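Local coordinates for protein type IV pilus biogenesis factor PilY1 (Pseudomonas aeruginosa, PDB 3HX6) that primes type IV pilus assembly, stabilises the pilus fibre, probably against retraction, and supports calcium-dependent twitching motility and host-cell adhesion, at residues L239-R244 with N276-D281. The protein carries 3 engineered substitutions. Residues are numbered along the deposited sequence; the frame is centred on the assembly and turned at random.
Sequences LEVTGR and NLWRFD
Val241 lies across the indole face of Trp278, the two side chains arriving from opposite directions. The bond from CA to CB of Trp278 points toward 239-244, and the first torsion (chi1 -55°) sets CG anti to the carbonyl carbon. Trp278 CG comes 3.6 Å from Val241 CG2, the methyl that sits over the six-membered ring in a CH-pi contact, 19° off the ring normal. Val241 CG2 lies over the CD2-CE3-CZ3 side and CG1 over CE2 and CZ2; several carbon-carbon distances here are implausibly short, and the exact spacing is doubtful. On the pyrrole side, Trp278 NE1 passes 3.4 Å from Val241 CG1 while its N-H is taken by Asp272 OD1, a bond that satisfies this buried nitrogen and helps fix the rotation of the indole. At the far rim, Trp278 CZ2 lies 3.7 Å from Gly243 CA, which meets the ring edge in plane, and Trp278 CH2 is 3.5 Å from Gly243 N. Asn276 CB backs the opposite face, offset toward the rim, and Asn276 OD1 hydrogen-bonds Ser317 OG. Strand 235-241 is the outermost strand of one four-stranded antiparallel blade of the PilY1 beta-propeller and 276-281 an inner strand of the next; the axes of 239-241 and 276-281 approach to 9.6 Å, their directions 149° apart, too far for backbone pairing, and side chains fill the gap between the sheets. One step along the interface, Leu239 and Phe280 slide past each other, with Leu239 CB 3.8 Å and Leu239 CD2 3.9 Å from Phe280 CD1. Leu225 of strand 223-229 also touches Phe280, whose side chain lies about 14 Å from the bound calcium.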
loop_
_atom_site.group_PDB
_atom_site.type_symbol
_atom_site.label_atom_id
_atom_site.label_comp_id
_atom_site.label_asym_id
_atom_site.label_seq_id
_atom_site.Cartn_x
_atom_site.Cartn_y
_atom_site.Cartn_z
ATOM N N LEU A 239 -16.179 -34.399 6.206
ATOM C CA LEU A 239 -17.003 -34.159 7.377
ATOM C C LEU A 239 -18.442 -33.955 6.932
ATOM O O LEU A 239 -18.854 -32.842 6.589
ATOM C CB LEU A 239 -16.494 -32.926 8.128
ATOM C CG LEU A 239 -15.405 -33.107 9.189
ATOM C CD1 LEU A 239 -14.575 -34.342 8.920
ATOM C CD2 LEU A 239 -14.540 -31.851 9.235
ATOM N N GLU A 240 -19.201 -35.043 6.931
ATOM C CA GLU A 240 -20.585 -34.979 6.512
ATOM C C GLU A 240 -21.428 -34.314 7.575
ATOM O O GLU A 240 -21.193 -34.447 8.771
ATOM C CB GLU A 240 -21.158 -36.371 6.224
ATOM C CG GLU A 240 -22.478 -36.294 5.456
ATOM C CD GLU A 240 -23.175 -37.634 5.312
ATOM O OE1 GLU A 240 -22.535 -38.596 4.836
ATOM O OE2 GLU A 240 -24.367 -37.720 5.672
ATOM N N VAL A 241 -22.421 -33.592 7.101
ATOM C CA VAL A 241 -23.334 -32.872 7.945
ATOM C C VAL A 241 -24.705 -33.484 7.655
ATOM O O VAL A 241 -24.958 -33.897 6.527
ATOM C CB VAL A 241 -23.239 -31.385 7.562
ATOM C CG1 VAL A 241 -24.530 -30.903 6.951
ATOM C CG2 VAL A 241 -22.782 -30.594 8.744
ATOM N N THR A 242 -25.574 -33.570 8.661
ATOM C CA THR A 242 -26.896 -34.163 8.442
ATOM C C THR A 242 -27.911 -33.177 7.874
ATOM O O THR A 242 -28.378 -33.342 6.747
ATOM C CB THR A 242 -27.475 -34.761 9.745
ATOM O OG1 THR A 242 -26.586 -35.768 10.246
ATOM C CG2 THR A 242 -28.837 -35.394 9.484
ATOM N N GLY A 243 -28.241 -32.149 8.650
ATOM C CA GLY A 243 -29.208 -31.166 8.198
ATOM C C GLY A 243 -30.566 -31.824 8.030
ATOM O O GLY A 243 -30.870 -32.811 8.698
ATOM N N ARG A 244 -31.381 -31.280 7.135
ATOM C CA ARG A 244 -32.707 -31.830 6.865
ATOM C C ARG A 244 -32.558 -32.876 5.760
ATOM O O ARG A 244 -32.044 -32.574 4.691
ATOM C CB ARG A 244 -33.644 -30.708 6.419
ATOM C CG ARG A 244 -33.826 -29.603 7.457
ATOM C CD ARG A 244 -33.849 -28.241 6.782
ATOM N NE ARG A 244 -34.805 -28.231 5.685
ATOM C CZ ARG A 244 -34.773 -27.386 4.663
ATOM N NH1 ARG A 244 -33.827 -26.459 4.576
ATOM N NH2 ARG A 244 -35.698 -27.477 3.721
ATOM N N ASN A 276 -28.317 -23.901 6.426
ATOM C CA ASN A 276 -27.671 -24.176 7.702
ATOM C C ASN A 276 -26.265 -23.593 7.694
ATOM O O ASN A 276 -25.546 -23.730 6.710
ATOM C CB ASN A 276 -27.569 -25.682 7.942
ATOM C CG ASN A 276 -28.912 -26.362 7.908
ATOM O OD1 ASN A 276 -29.751 -26.141 8.781
ATOM N ND2 ASN A 276 -29.132 -27.190 6.888
ATOM N N LEU A 277 -25.880 -22.936 8.784
ATOM C CA LEU A 277 -24.531 -22.386 8.889
ATOM C C LEU A 277 -23.811 -23.360 9.818
ATOM O O LEU A 277 -24.061 -23.392 11.027
ATOM C CB LEU A 277 -24.558 -20.976 9.493
ATOM C CG LEU A 277 -23.291 -20.107 9.400
ATOM C CD1 LEU A 277 -22.141 -20.763 10.153
ATOM C CD2 LEU A 277 -22.923 -19.884 7.939
ATOM N N TRP A 278 -22.926 -24.164 9.248
ATOM C CA TRP A 278 -22.210 -25.163 10.025
ATOM C C TRP A 278 -20.841 -24.726 10.508
ATOM O O TRP A 278 -20.194 -23.896 9.882
ATOM C CB TRP A 278 -22.001 -26.433 9.193
ATOM C CG TRP A 278 -23.246 -27.019 8.625
ATOM C CD1 TRP A 278 -23.735 -26.845 7.363
ATOM C CD2 TRP A 278 -24.174 -27.867 9.307
ATOM N NE1 TRP A 278 -24.919 -27.539 7.213
ATOM C CE2 TRP A 278 -25.211 -28.173 8.393
ATOM C CE3 TRP A 278 -24.231 -28.399 10.605
ATOM C CZ2 TRP A 278 -26.296 -28.990 8.735
ATOM C CZ3 TRP A 278 -25.312 -29.216 10.948
ATOM C CH2 TRP A 278 -26.330 -29.503 10.013
ATOM N N ARG A 279 -20.416 -25.277 11.641
ATOM C CA ARG A 279 -19.070 -25.024 12.120
ATOM C C ARG A 279 -18.464 -26.411 12.253
ATOM O O ARG A 279 -19.164 -27.384 12.564
ATOM C CB ARG A 279 -19.013 -24.323 13.474
ATOM C CG ARG A 279 -17.604 -23.760 13.726
ATOM C CD ARG A 279 -17.402 -23.231 15.137
ATOM N NE ARG A 279 -17.222 -24.305 16.107
ATOM C CZ ARG A 279 -17.049 -24.102 17.409
ATOM N NH1 ARG A 279 -17.035 -22.864 17.892
ATOM N NH2 ARG A 279 -16.877 -25.131 18.226
ATOM N N PHE A 280 -17.166 -26.498 12.001
ATOM C CA PHE A 280 -16.447 -27.753 12.079
ATOM C C PHE A 280 -15.241 -27.515 12.969
ATOM O O PHE A 280 -14.583 -26.483 12.857
ATOM C CB PHE A 280 -15.976 -28.174 10.682
ATOM C CG PHE A 280 -17.094 -28.323 9.676
ATOM C CD1 PHE A 280 -17.652 -29.568 9.416
ATOM C CD2 PHE A 280 -17.587 -27.208 8.991
ATOM C CE1 PHE A 280 -18.689 -29.711 8.484
ATOM C CE2 PHE A 280 -18.624 -27.335 8.059
ATOM C CZ PHE A 280 -19.176 -28.592 7.804
ATOM N N ASP A 281 -14.973 -28.453 13.870
ATOM C CA ASP A 281 -13.827 -28.355 14.757
ATOM C C ASP A 281 -12.670 -29.006 14.018
ATOM O O ASP A 281 -12.733 -30.193 13.691
ATOM C CB ASP A 281 -14.071 -29.119 16.061
ATOM C CG ASP A 281 -15.098 -28.447 16.964
ATOM O OD1 ASP A 281 -15.452 -29.052 18.000
ATOM O OD2 ASP A 281 -15.548 -27.325 16.648
#